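Putative transcription regulator (Lactobacillus plantarum, PDB 3K69) probably binds DNA as a dimeric transcriptional regulator of the Rrf2-like, helix-turn-helix class. Local coordinates at residues F11-A14 with V15-L19; D76-L79 with G80-Y83; N115-E118 with T119-L123; V126-R129 with Q130-Y134. One frame throughout, in Å; residues are numbered along the deposited sequence.

Contact 1: F11-A14 with V15-L19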
ATOM      1  N   PHE A  11      -8.887  -7.886   4.988  1.00 15.05           N
ATOM      2  CA  PHE A  11      -7.848  -8.854   5.285  1.00 16.04           C
ATOM      3  C   PHE A  11      -7.900  -9.262   6.773  1.00 16.24           C
ATOM      4  O   PHE A  11      -7.931 -10.464   7.112  1.00 15.81           O
ATOM      5  CB  PHE A  11      -6.461  -8.322   4.918  1.00 18.10           C
ATOM      6  CG  PHE A  11      -5.314  -9.298   5.245  1.00 16.47           C
ATOM      7  CD1 PHE A  11      -5.172 -10.480   4.535  1.00 15.13           C
ATOM      8  CD2 PHE A  11      -4.381  -9.002   6.203  1.00 18.55           C
ATOM      9  CE1 PHE A  11      -4.151 -11.364   4.822  1.00 22.51           C
ATOM     10  CE2 PHE A  11      -3.328  -9.863   6.460  1.00 22.19           C
ATOM     11  CZ  PHE A  11      -3.225 -11.054   5.765  1.00 18.87           C
ATOM     12  N   SER A  12      -7.908  -8.273   7.656  1.00 17.80           N
ATOM     13  CA  SER A  12      -8.014  -8.547   9.097  1.00 17.91           C
ATOM     14  C   SER A  12      -9.291  -9.280   9.468  1.00 17.16           C
ATOM     15  O   SER A  12      -9.276 -10.169  10.295  1.00 17.51           O
ATOM     16  CB  SER A  12      -7.905  -7.244   9.897  1.00 20.55           C
ATOM     17  OG  SER A  12      -7.969  -7.473  11.315  1.00 16.78           O
ATOM     18  N   VAL A  13     -10.411  -8.912   8.859  1.00 16.14           N
ATOM     19  CA  VAL A  13     -11.671  -9.626   9.090  1.00 18.81           C
ATOM     20  C   VAL A  13     -11.504 -11.108   8.762  1.00 20.32           C
ATOM     21  O   VAL A  13     -11.947 -11.942   9.529  1.00 20.66           O
ATOM     22  CB  VAL A  13     -12.832  -9.021   8.300  1.00 20.42           C
ATOM     23  CG1 VAL A  13     -14.107  -9.910   8.419  1.00 18.36           C
ATOM     24  CG2 VAL A  13     -13.097  -7.612   8.812  1.00 16.39           C
ATOM     25  N   ALA A  14     -10.836 -11.421   7.640  1.00 20.01           N
ATOM     26  CA  ALA A  14     -10.603 -12.807   7.249  1.00 19.02           C
ATOM     27  C   ALA A  14      -9.631 -13.524   8.183  1.00 17.13           C
ATOM     28  O   ALA A  14      -9.922 -14.602   8.628  1.00 17.65           O
ATOM     29  CB  ALA A  14     -10.143 -12.905   5.845  1.00 14.89           C
ATOM     30  N   VAL A  15      -8.504 -12.908   8.483  1.00 16.49           N
ATOM     31  CA  VAL A  15      -7.573 -13.450   9.425  1.00 16.74           C
ATOM     32  C   VAL A  15      -8.212 -13.735  10.769  1.00 15.44           C
ATOM     33  O   VAL A  15      -8.116 -14.852  11.287  1.00 17.15           O
ATOM     34  CB  VAL A  15      -6.337 -12.516   9.611  1.00 18.07           C
ATOM     35  CG1 VAL A  15      -5.480 -12.993  10.726  1.00 20.05           C
ATOM     36  CG2 VAL A  15      -5.489 -12.397   8.300  1.00 11.78           C
ATOM     37  N   HIS A  16      -8.855 -12.725  11.327  1.00 15.87           N
ATOM     38  CA  HIS A  16      -9.495 -12.839  12.633  1.00 17.62           C
ATOM     39  C   HIS A  16     -10.604 -13.938  12.625  1.00 17.34           C
ATOM     40  O   HIS A  16     -10.702 -14.759  13.561  1.00 15.18           O
ATOM     41  CB  HIS A  16     -10.035 -11.469  13.034  1.00 19.11           C
ATOM     42  CG  HIS A  16     -10.356 -11.340  14.475  1.00 24.84           C
ATOM     43  ND1 HIS A  16     -10.291 -10.133  15.145  1.00 26.87           N
ATOM     44  CD2 HIS A  16     -10.750 -12.264  15.389  1.00 34.68           C
ATOM     45  CE1 HIS A  16     -10.641 -10.324  16.407  1.00 32.66           C
ATOM     46  NE2 HIS A  16     -10.913 -11.611  16.582  1.00 29.96           N
ATOM     47  N   SER A  17     -11.395 -13.998  11.545  1.00 18.81           N
ATOM     48  CA  SER A  17     -12.457 -14.989  11.448  1.00 16.98           C
ATOM     49  C   SER A  17     -11.904 -16.419  11.371  1.00 17.10           C
ATOM     50  O   SER A  17     -12.388 -17.329  12.070  1.00 14.87           O
ATOM     51  CB  SER A  17     -13.382 -14.681  10.250  1.00 18.45           C
ATOM     52  OG  SER A  17     -14.082 -13.458  10.439  1.00 19.59           O
ATOM     53  N   ILE A  18     -10.893 -16.626  10.526  1.00 16.90           N
ATOM     54  CA  ILE A  18     -10.210 -17.926  10.470  1.00 16.46           C
ATOM     55  C   ILE A  18      -9.635 -18.325  11.831  1.00 17.79           C
ATOM     56  O   ILE A  18      -9.776 -19.468  12.250  1.00 17.09           O
ATOM     57  CB  ILE A  18      -9.124 -17.975   9.378  1.00 15.54           C
ATOM     58  CG1 ILE A  18      -9.788 -17.752   8.004  1.00 19.23           C
ATOM     59  CG2 ILE A  18      -8.399 -19.336   9.431  1.00 17.44           C
ATOM     60  CD1 ILE A  18      -8.823 -17.386   6.854  1.00 16.83           C
ATOM     61  N   LEU A  19      -8.980 -17.401  12.518  1.00 16.81           N
ATOM     62  CA  LEU A  19      -8.442 -17.730  13.837  1.00 17.67           C
ATOM     63  C   LEU A  19      -9.562 -18.092  14.828  1.00 15.16           C
ATOM     64  O   LEU A  19      -9.433 -19.028  15.611  1.00 14.59           O
ATOM     65  CB  LEU A  19      -7.572 -16.610  14.382  1.00 17.35           C
ATOM     66  CG  LEU A  19      -6.265 -16.325  13.645  1.00 17.34           C
ATOM     67  CD1 LEU A  19      -5.815 -14.933  14.051  1.00 13.93           C
ATOM     68  CD2 LEU A  19      -5.237 -17.367  13.927  1.00 18.17           C
TER

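Contact 2: D76-L79 with G80-Y83. With DMS (dimethyl sulfoxide), chain C.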
ATOM      1  N   ASP A  76      -2.030 -24.858   5.532  1.00 19.10           N
ATOM      2  CA  ASP A  76      -2.322 -24.948   4.087  1.00 18.69           C
ATOM      3  C   ASP A  76      -2.920 -23.691   3.464  1.00 18.72           C
ATOM      4  O   ASP A  76      -3.289 -23.694   2.291  1.00 18.70           O
ATOM      5  CB  ASP A  76      -3.227 -26.165   3.825  1.00 19.08           C
ATOM      6  CG  ASP A  76      -2.565 -27.476   4.280  1.00 18.57           C
ATOM      7  OD1 ASP A  76      -1.393 -27.674   3.931  1.00 22.31           O
ATOM      8  OD2 ASP A  76      -3.199 -28.299   4.959  1.00 24.11           O
HETATM    9  N   MSE A  77      -2.990 -22.622   4.249  1.00 15.95           N
HETATM   10  CA  MSE A  77      -3.493 -21.319   3.823  1.00 17.83           C
HETATM   11  C   MSE A  77      -2.358 -20.326   3.709  1.00 18.50           C
HETATM   12  O   MSE A  77      -1.908 -19.763   4.711  1.00 15.95           O
HETATM   13  CB  MSE A  77      -4.486 -20.796   4.825  1.00 16.68           C
HETATM   14  CG  MSE A  77      -5.598 -21.761   5.053  1.00 22.78           C
HETATM   15 SE   MSE A  77      -6.830 -21.137   6.435  0.75 25.02          SE
HETATM   16  CE  MSE A  77      -7.980 -22.731   6.451  1.00 22.37           C
ATOM     17  N   ASN A  78      -1.870 -20.158   2.486  1.00 19.18           N
ATOM     18  CA  ASN A  78      -0.893 -19.131   2.203  1.00 18.36           C
ATOM     19  C   ASN A  78      -1.444 -17.739   2.499  1.00 15.83           C
ATOM     20  O   ASN A  78      -2.522 -17.347   2.014  1.00 15.36           O
ATOM     21  CB  ASN A  78      -0.433 -19.191   0.734  1.00 17.79           C
ATOM     22  CG  ASN A  78       0.750 -18.302   0.478  1.00 19.08           C
ATOM     23  OD1 ASN A  78       0.579 -17.113   0.191  1.00 17.43           O
ATOM     24  ND2 ASN A  78       1.969 -18.840   0.658  1.00 14.70           N
ATOM     25  N   LEU A  79      -0.684 -16.976   3.276  1.00 15.38           N
ATOM     26  CA  LEU A  79      -1.085 -15.652   3.705  1.00 15.23           C
ATOM     27  C   LEU A  79      -1.206 -14.678   2.534  1.00 13.69           C
ATOM     28  O   LEU A  79      -2.044 -13.837   2.522  1.00 14.87           O
ATOM     29  CB  LEU A  79      -0.101 -15.136   4.766  1.00 19.52           C
ATOM     30  CG  LEU A  79      -0.603 -14.161   5.830  1.00 25.82           C
ATOM     31  CD1 LEU A  79      -1.740 -14.736   6.685  1.00 21.29           C
ATOM     32  CD2 LEU A  79       0.620 -13.831   6.668  1.00 16.31           C
ATOM     33  N   GLY A  80      -0.355 -14.828   1.536  1.00 15.70           N
ATOM     34  CA  GLY A  80      -0.418 -14.059   0.348  1.00 15.03           C
ATOM     35  C   GLY A  80      -1.581 -14.353  -0.540  1.00 16.68           C
ATOM     36  O   GLY A  80      -2.159 -13.437  -1.087  1.00 16.32           O
ATOM     37  N   ASP A  81      -1.909 -15.628  -0.699  1.00 16.93           N
ATOM     38  CA  ASP A  81      -3.163 -16.029  -1.315  1.00 17.66           C
ATOM     39  C   ASP A  81      -4.338 -15.364  -0.600  1.00 14.91           C
ATOM     40  O   ASP A  81      -5.184 -14.785  -1.233  1.00 16.32           O
ATOM     41  CB  ASP A  81      -3.338 -17.553  -1.282  1.00 15.61           C
ATOM     42  CG  ASP A  81      -2.410 -18.276  -2.235  1.00 19.50           C
ATOM     43  OD1 ASP A  81      -1.851 -17.603  -3.125  1.00 22.90           O
ATOM     44  OD2 ASP A  81      -2.252 -19.515  -2.094  1.00 29.17           O
ATOM     45  N   LEU A  82      -4.368 -15.417   0.713  1.00 18.61           N
ATOM     46  CA  LEU A  82      -5.456 -14.770   1.466  1.00 18.17           C
ATOM     47  C   LEU A  82      -5.514 -13.248   1.246  1.00 17.50           C
ATOM     48  O   LEU A  82      -6.598 -12.682   0.990  1.00 17.01           O
ATOM     49  CB  LEU A  82      -5.320 -15.103   2.960  1.00 16.92           C
ATOM     50  CG  LEU A  82      -6.466 -14.599   3.840  1.00 22.10           C
ATOM     51  CD1 LEU A  82      -7.802 -15.181   3.342  1.00 14.65           C
ATOM     52  CD2 LEU A  82      -6.167 -14.926   5.372  1.00 19.98           C
ATOM     53  N   TYR A  83      -4.343 -12.598   1.315  1.00 17.56           N
ATOM     54  CA  TYR A  83      -4.214 -11.141   1.105  1.00 18.67           C
ATOM     55  C   TYR A  83      -4.745 -10.767  -0.298  1.00 19.59           C
ATOM     56  O   TYR A  83      -5.513  -9.824  -0.444  1.00 17.81           O
ATOM     57  CB  TYR A  83      -2.741 -10.655   1.286  1.00 21.64           C
ATOM     58  CG  TYR A  83      -2.639  -9.148   1.292  1.00 18.12           C
ATOM     59  CD1 TYR A  83      -2.575  -8.423   0.091  1.00 18.49           C
ATOM     60  CD2 TYR A  83      -2.690  -8.439   2.488  1.00 18.27           C
ATOM     61  CE1 TYR A  83      -2.559  -7.036   0.092  1.00 27.05           C
ATOM     62  CE2 TYR A  83      -2.667  -7.017   2.503  1.00 26.47           C
ATOM     63  CZ  TYR A  83      -2.615  -6.330   1.297  1.00 27.66           C
ATOM     64  OH  TYR A  83      -2.586  -4.941   1.274  1.00 28.76           O
TER
HETATM   65  S   DMS C 163      -2.890  -3.743   4.700  1.00 34.77           S
HETATM   66  O   DMS C 163      -2.875  -3.280   2.972  1.00 38.93           O
HETATM   67  C1  DMS C 163      -2.108  -2.519   5.765  1.00 27.93           C
HETATM   68  C2  DMS C 163      -4.602  -3.594   5.315  1.00 32.54           C
HETATM   69  O   HOH W   1      -3.233 -20.944   0.103  1.00 19.11           O

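Contact 3: N115-E118 with T119-L123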
ATOM      1  N   ASN A 115       3.691  10.593 -21.043  1.00 15.41           N
ATOM      2  CA  ASN A 115       4.439   9.400 -20.617  1.00 13.97           C
ATOM      3  C   ASN A 115       4.340   9.039 -19.146  1.00 13.13           C
ATOM      4  O   ASN A 115       4.685   7.934 -18.757  1.00 15.27           O
ATOM      5  CB  ASN A 115       5.908   9.608 -20.964  1.00 13.24           C
ATOM      6  CG  ASN A 115       6.159   9.524 -22.466  1.00 15.58           C
ATOM      7  OD1 ASN A 115       5.852   8.514 -23.099  1.00 19.49           O
ATOM      8  ND2 ASN A 115       6.691  10.602 -23.046  1.00 20.41           N
ATOM      9  N   ILE A 116       3.919   9.998 -18.333  1.00 14.97           N
ATOM     10  CA  ILE A 116       3.905   9.851 -16.890  1.00 15.28           C
ATOM     11  C   ILE A 116       2.981   8.738 -16.429  1.00 13.68           C
ATOM     12  O   ILE A 116       3.322   7.958 -15.530  1.00 13.84           O
ATOM     13  CB  ILE A 116       3.608  11.233 -16.198  1.00 15.31           C
ATOM     14  CG1 ILE A 116       3.776  11.156 -14.686  1.00 22.86           C
ATOM     15  CG2 ILE A 116       2.210  11.730 -16.479  1.00 16.17           C
ATOM     16  CD1 ILE A 116       5.170  11.082 -14.232  1.00 22.44           C
ATOM     17  N   SER A 117       1.808   8.624 -17.037  1.00 16.47           N
ATOM     18  CA  SER A 117       0.863   7.619 -16.573  1.00 17.70           C
ATOM     19  C   SER A 117       1.435   6.227 -16.780  1.00 16.36           C
ATOM     20  O   SER A 117       1.370   5.383 -15.887  1.00 13.87           O
ATOM     21  CB  SER A 117      -0.506   7.763 -17.237  1.00 18.05           C
ATOM     22  OG  SER A 117      -1.337   6.727 -16.773  1.00 24.67           O
ATOM     23  N   GLU A 118       2.057   5.982 -17.931  1.00 15.17           N
ATOM     24  CA  GLU A 118       2.583   4.637 -18.164  1.00 15.27           C
ATOM     25  C   GLU A 118       3.788   4.310 -17.268  1.00 13.58           C
ATOM     26  O   GLU A 118       3.899   3.206 -16.789  1.00 14.83           O
ATOM     27  CB  GLU A 118       2.927   4.394 -19.630  1.00 15.58           C
ATOM     28  CG  GLU A 118       3.447   2.985 -19.878  1.00 14.24           C
ATOM     29  CD  GLU A 118       3.900   2.763 -21.316  1.00 17.02           C
ATOM     30  OE1 GLU A 118       3.728   3.692 -22.136  1.00 18.95           O
ATOM     31  OE2 GLU A 118       4.404   1.647 -21.596  1.00 21.39           O
ATOM     32  N   THR A 119       4.690   5.270 -17.078  1.00 12.79           N
ATOM     33  CA  THR A 119       5.826   5.134 -16.156  1.00 13.01           C
ATOM     34  C   THR A 119       5.454   4.889 -14.689  1.00 12.55           C
ATOM     35  O   THR A 119       5.974   3.971 -14.033  1.00 13.24           O
ATOM     36  CB  THR A 119       6.691   6.399 -16.245  1.00 11.96           C
ATOM     37  OG1 THR A 119       7.336   6.380 -17.520  1.00 16.15           O
ATOM     38  CG2 THR A 119       7.780   6.476 -15.068  1.00 14.16           C
ATOM     39  N   LEU A 120       4.527   5.681 -14.171  1.00 11.89           N
ATOM     40  CA  LEU A 120       4.070   5.492 -12.788  1.00 12.20           C
ATOM     41  C   LEU A 120       3.268   4.254 -12.584  1.00 12.89           C
ATOM     42  O   LEU A 120       3.391   3.599 -11.543  1.00 14.08           O
ATOM     43  CB  LEU A 120       3.323   6.722 -12.263  1.00 14.43           C
ATOM     44  CG  LEU A 120       4.216   7.929 -12.012  1.00 16.48           C
ATOM     45  CD1 LEU A 120       3.312   9.099 -11.650  1.00 17.74           C
ATOM     46  CD2 LEU A 120       5.293   7.643 -10.907  1.00 15.98           C
ATOM     47  N   THR A 121       2.445   3.909 -13.577  1.00 13.73           N
ATOM     48  CA  THR A 121       1.709   2.665 -13.534  1.00 13.17           C
ATOM     49  C   THR A 121       2.674   1.477 -13.432  1.00 15.85           C
ATOM     50  O   THR A 121       2.475   0.592 -12.608  1.00 14.72           O
ATOM     51  CB  THR A 121       0.738   2.484 -14.736  1.00 15.83           C
ATOM     52  OG1 THR A 121      -0.212   3.542 -14.728  1.00 15.79           O
ATOM     53  CG2 THR A 121      -0.015   1.113 -14.667  1.00 16.79           C
ATOM     54  N   ASP A 122       3.721   1.459 -14.250  1.00 15.07           N
ATOM     55  CA  ASP A 122       4.673   0.365 -14.160  1.00 16.00           C
ATOM     56  C   ASP A 122       5.397   0.356 -12.790  1.00 15.05           C
ATOM     57  O   ASP A 122       5.506  -0.694 -12.148  1.00 17.99           O
ATOM     58  CB  ASP A 122       5.687   0.433 -15.275  1.00 17.65           C
ATOM     59  CG  ASP A 122       5.107   0.115 -16.652  1.00 21.82           C
ATOM     60  OD1 ASP A 122       3.925  -0.319 -16.771  1.00 20.43           O
ATOM     61  OD2 ASP A 122       5.869   0.296 -17.644  1.00 20.60           O
ATOM     62  N   LEU A 123       5.877   1.523 -12.378  1.00 13.30           N
ATOM     63  CA  LEU A 123       6.499   1.713 -11.086  1.00 14.08           C
ATOM     64  C   LEU A 123       5.639   1.149  -9.902  1.00 16.60           C
ATOM     65  O   LEU A 123       6.106   0.307  -9.125  1.00 11.70           O
ATOM     66  CB  LEU A 123       6.832   3.182 -10.873  1.00 12.92           C
ATOM     67  CG  LEU A 123       7.643   3.516  -9.604  1.00 16.96           C
ATOM     68  CD1 LEU A 123       9.068   2.968  -9.638  1.00 12.26           C
ATOM     69  CD2 LEU A 123       7.613   5.018  -9.253  1.00 14.17           C
TER
HETATM   70  O   HOH W   2       5.268  -0.241 -20.097  1.00 32.35           O

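Contact 4: V126-R129 with Q130-Y134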
ATOM      1  N   VAL A 126       5.000  -2.781 -10.224  1.00 17.63           N
ATOM      2  CA  VAL A 126       6.142  -3.559  -9.768  1.00 14.86           C
ATOM      3  C   VAL A 126       6.287  -3.499  -8.229  1.00 18.34           C
ATOM      4  O   VAL A 126       6.556  -4.525  -7.575  1.00 15.46           O
ATOM      5  CB  VAL A 126       7.460  -3.109 -10.498  1.00 13.68           C
ATOM      6  CG1 VAL A 126       8.649  -3.843  -9.939  1.00 13.49           C
ATOM      7  CG2 VAL A 126       7.323  -3.367 -12.055  1.00 10.16           C
ATOM      8  N   ALA A 127       6.146  -2.290  -7.665  1.00 17.20           N
ATOM      9  CA  ALA A 127       6.275  -2.080  -6.234  1.00 17.21           C
ATOM     10  C   ALA A 127       5.214  -2.903  -5.533  1.00 16.20           C
ATOM     11  O   ALA A 127       5.499  -3.526  -4.537  1.00 16.79           O
ATOM     12  CB  ALA A 127       6.115  -0.555  -5.856  1.00 15.96           C
ATOM     13  N   ASP A 128       3.993  -2.906  -6.053  1.00 16.25           N
ATOM     14  CA  ASP A 128       2.918  -3.666  -5.419  1.00 18.34           C
ATOM     15  C   ASP A 128       3.193  -5.199  -5.474  1.00 16.54           C
ATOM     16  O   ASP A 128       2.909  -5.910  -4.505  1.00 13.71           O
ATOM     17  CB  ASP A 128       1.555  -3.322  -6.022  1.00 20.75           C
ATOM     18  CG  ASP A 128       0.419  -3.993  -5.269  1.00 21.93           C
ATOM     19  OD1 ASP A 128       0.146  -3.575  -4.125  1.00 35.42           O
ATOM     20  OD2 ASP A 128      -0.151  -4.939  -5.841  1.00 32.65           O
ATOM     21  N   ARG A 129       3.829  -5.686  -6.533  1.00 13.30           N
ATOM     22  CA  ARG A 129       4.205  -7.101  -6.569  1.00 17.25           C
ATOM     23  C   ARG A 129       5.229  -7.416  -5.495  1.00 19.02           C
ATOM     24  O   ARG A 129       5.151  -8.457  -4.878  1.00 19.19           O
ATOM     25  CB  ARG A 129       4.699  -7.534  -7.960  1.00 14.54           C
ATOM     26  CG  ARG A 129       3.530  -7.762  -8.882  1.00 17.54           C
ATOM     27  CD  ARG A 129       3.908  -8.517 -10.089  1.00 23.49           C
ATOM     28  NE  ARG A 129       4.641  -7.701 -11.052  1.00 22.94           N
ATOM     29  CZ  ARG A 129       4.081  -7.082 -12.089  1.00 20.73           C
ATOM     30  NH1 ARG A 129       2.775  -7.107 -12.271  1.00 16.46           N
ATOM     31  NH2 ARG A 129       4.833  -6.384 -12.914  1.00 21.00           N
ATOM     32  N   GLN A 130       6.172  -6.502  -5.257  1.00 18.55           N
ATOM     33  CA  GLN A 130       7.184  -6.698  -4.210  1.00 19.57           C
ATOM     34  C   GLN A 130       6.514  -6.711  -2.822  1.00 19.29           C
ATOM     35  O   GLN A 130       6.833  -7.537  -1.971  1.00 20.53           O
ATOM     36  CB  GLN A 130       8.285  -5.644  -4.326  1.00 19.03           C
ATOM     37  CG  GLN A 130       9.277  -5.649  -3.150  1.00 25.24           C
ATOM     38  CD  GLN A 130      10.680  -5.175  -3.516  1.00 27.76           C
ATOM     39  OE1 GLN A 130      11.170  -5.471  -4.618  1.00 40.81           O
ATOM     40  NE2 GLN A 130      11.351  -4.448  -2.575  1.00 29.68           N
ATOM     41  N   TYR A 131       5.521  -5.860  -2.635  1.00 18.30           N
ATOM     42  CA  TYR A 131       4.723  -5.845  -1.405  1.00 19.35           C
ATOM     43  C   TYR A 131       4.011  -7.159  -1.190  1.00 18.99           C
ATOM     44  O   TYR A 131       4.077  -7.759  -0.094  1.00 18.13           O
ATOM     45  CB  TYR A 131       3.721  -4.679  -1.433  1.00 19.71           C
ATOM     46  CG  TYR A 131       2.814  -4.569  -0.232  1.00 18.70           C
ATOM     47  CD1 TYR A 131       3.313  -4.194   0.978  1.00 19.12           C
ATOM     48  CD2 TYR A 131       1.442  -4.806  -0.330  1.00 16.11           C
ATOM     49  CE1 TYR A 131       2.490  -4.073   2.096  1.00 19.03           C
ATOM     50  CE2 TYR A 131       0.625  -4.711   0.764  1.00 20.64           C
ATOM     51  CZ  TYR A 131       1.155  -4.353   1.989  1.00 22.43           C
ATOM     52  OH  TYR A 131       0.389  -4.247   3.125  1.00 24.22           O
ATOM     53  N   ARG A 132       3.314  -7.618  -2.229  1.00 20.59           N
ATOM     54  CA  ARG A 132       2.490  -8.810  -2.126  1.00 17.92           C
ATOM     55  C   ARG A 132       3.342 -10.063  -1.968  1.00 19.83           C
ATOM     56  O   ARG A 132       2.954 -10.957  -1.214  1.00 19.79           O
ATOM     57  CB  ARG A 132       1.519  -8.896  -3.298  1.00 21.26           C
ATOM     58  CG  ARG A 132       0.401  -7.880  -3.222  1.00 18.67           C
ATOM     59  CD  ARG A 132      -0.457  -7.834  -4.482  1.00 19.92           C
ATOM     60  NE  ARG A 132      -1.457  -6.778  -4.310  1.00 23.81           N
ATOM     61  CZ  ARG A 132      -2.679  -6.960  -3.813  1.00 25.55           C
ATOM     62  NH1 ARG A 132      -3.112  -8.170  -3.467  1.00 23.34           N
ATOM     63  NH2 ARG A 132      -3.478  -5.912  -3.681  1.00 24.80           N
ATOM     64  N   ALA A 133       4.528 -10.079  -2.586  1.00 16.96           N
ATOM     65  CA  ALA A 133       5.542 -11.160  -2.407  1.00 18.77           C
ATOM     66  C   ALA A 133       5.860 -11.398  -0.932  1.00 19.23           C
ATOM     67  O   ALA A 133       6.115 -12.528  -0.518  1.00 21.08           O
ATOM     68  CB  ALA A 133       6.884 -10.853  -3.212  1.00 16.05           C
ATOM     69  N   TYR A 134       5.854 -10.337  -0.135  1.00 18.66           N
ATOM     70  CA  TYR A 134       6.140 -10.478   1.295  1.00 19.08           C
ATOM     71  C   TYR A 134       5.190 -11.500   1.970  1.00 19.07           C
ATOM     72  O   TYR A 134       5.644 -12.435   2.651  1.00 20.64           O
ATOM     73  CB  TYR A 134       6.090  -9.127   2.032  1.00 19.53           C
ATOM     74  CG  TYR A 134       6.161  -9.298   3.526  1.00 15.39           C
ATOM     75  CD1 TYR A 134       7.380  -9.607   4.147  1.00 18.07           C
ATOM     76  CD2 TYR A 134       5.016  -9.276   4.298  1.00 19.54           C
ATOM     77  CE1 TYR A 134       7.445  -9.828   5.483  1.00 18.48           C
ATOM     78  CE2 TYR A 134       5.086  -9.466   5.653  1.00 19.96           C
ATOM     79  CZ  TYR A 134       6.310  -9.749   6.237  1.00 21.07           C
ATOM     80  OH  TYR A 134       6.387  -9.976   7.584  1.00 19.89           O
TER
HETATM   81  O   HOH W   3      -2.717  -3.560  -6.033  1.00 34.54           O

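Contact 1: F11-A14 with V15-L19
One face of the F11 ring is covered by the methyl CG2 of V15, one helical turn on, which stands 3.8 Å from the ring centroid and 16° off the normal, a CH-pi contact offset toward the rim at CZ. With the F11 ring swung anti to its own backbone N, it comes to lie beside the next turn, where CG2 meets it; the same methyl also rests against F11 O at 3.3 Å. The Y83 ring of helix 79-86 meets the F11 ring as well, the two planes inclined at about 60°. On another side of the helix S17 turns its hydroxyl back along the axis: OG, anti to the carbonyl carbon (chi1 -65°), donates to V13 O at 2.8 Å. S17 N donates to V13 O too, at 2.9 Å, and the two donors arrive from opposite faces of the carbonyl plane, so this buried oxygen is gripped twice. Helix 9-22 is enclosed on several sides: V15 and I18 pack on L82 of helix 79-86, V13 and S17 on L38 of helix 31-38, A14 on I48 and L52 of helix 46-54, while S12 and H16 hydrogen-bond to T98 of the second subunit.

Contact 2: D76-L79 with G80-Y83
An asparagine N-cap starts helix 79-86, with N78 reaching over the first turn to G80 and D81. The CG of N78 lies anti to its backbone N (chi1 -170°), which carries OD1 to the amides at the helix start. D81 N donates to OD1 at 3.0 Å, within the plane of the side-chain amide and on a lone pair; G80 N, at 2.8 Å from the same OD1, makes a weak bond because its N-H points well aside (121°). The other end of the amide is fixed too, since N78 ND2 donates to H136 O at the end of helix 111-136, and the flat group is thus pinned from both ends. D81 comes back against the cap: its OD2 lies 3.4 Å from N78 CB, and a water accepts from N78 N at 2.9 Å while donating to D81 OD2 at 2.8 Å. The ordinary helical bonds then begin, L82 N to N78 O and Y83 N to L79 O. Farther along, Y83 sends its ring away from the cap, stacked on that of Y135, and the oxygen of a dimethyl sulfoxide, probably from the crystallisation liquor, lies at its OH, too close for the distance to be trusted in detail. An asparagine N-cap of this kind gives the first, otherwise partnerless amides of a helix an acceptor, and here it also ties the loop after strand 67-69 to helix 111-136.

Contact 3: N115-E118 with T119-L123
The long helix 111-136, which lies against the second subunit, carries in its early turns a threonine that folds back on the preceding turn. A chi1 of -60° sets T121 OG1 next to its own backbone N, facing back down the helix, and it donates to S117 O at 2.7 Å from above the carbonyl plane, 35° out of it. T121 N bonds the same oxygen at 2.9 Å from the opposite face, so S117 O serves two donors of one residue, the side-chain-to-backbone bond by which helical threonines often satisfy their hydroxyl. An alanine at T121 would lose OG1 and would probably leave S117 O with only the backbone amide of that position left of the two donors. On another side the I116 and L120 side chains run next to each other in a common direction, L120 CD1 touching I116 CG1 at 3.7 Å. In this dimer helix the face bearing T119 turns to the partner: T119 OG1 hydrogen-bonds D146 of the second subunit, and N115 OD1 bonds H150 of that subunit. E118 and D122 bring like charges near, OE2 to OD2 at 4.4 Å, and a water bridges them, donating to E118 OE2 and to D122 OD2 at 2.6 Å each; this bridge probably eases their mutual repulsion.

Contact 4: V126-R129 with Q130-Y134
D128 and R132, one turn apart, form a salt bridge in which R132 NE donates to D128 OD2 at 2.7 Å. The oxygen is met on its syn side, 19° out of the carboxylate plane, while it lies at the edge of the guanidinium, near that group's plane; the two flat groups themselves are turned 60° against each other. The hydrogen bond is noticeably bent, 141° at the hydrogen. The arginine CD also comes close, 3.2 Å from D128 OD2, where the two chains cross. D128 places its carboxylate here by turning CG anti to the backbone N, and R132 stretches out straight as far as NE. A water donates weakly to D128 OD2. Beneath the bridge the helix bond of R132 N to D128 O, 2.9 Å, ties the same two residues.

Farther out, the guanidinium is shared: NH1 forms a salt bridge with D84 and NH2 donates to I87 O, so the group is fixed at several points. A leucine in place of R132 would lack the guanidinium donors and is likely to leave the D128 and D84 carboxylates without this shared positive partner. Nearby, Y131 OH hydrogen-bonds Y135, and R129 turns to E157 of the second subunit in a salt bridge. V126 and A127 pack on Y134 of that subunit. An i to i+4 acid-base pair of this sort is a familiar feature of helices, here on a dimer-interface helix, where the same arginine also reaches D84 of helix 79-86.

Along the chain the contacts follow in numerical order, each closing before the next opens. Contact 1 lies in helix 9-22 and contact 2 at the start of helix 79-86, their centres 11 Å apart and their side chains touching, as where I18 CG2 meets M77 SE. Contacts 3 and 4 share helix 111-136, with centres 16 Å apart. Contact 4 touches contact 2 through Y83 and Y131, whereas contact 3 stands about 34 Å from contact 1, centre to centre. Helix 79-86 thus lies between the helical core around helix 9-22 and the long helix. Contacts 1, 3 and 4 all meet the second subunit extensively, consistent with a dimer whose DNA-binding parts are joined through helix 111-136.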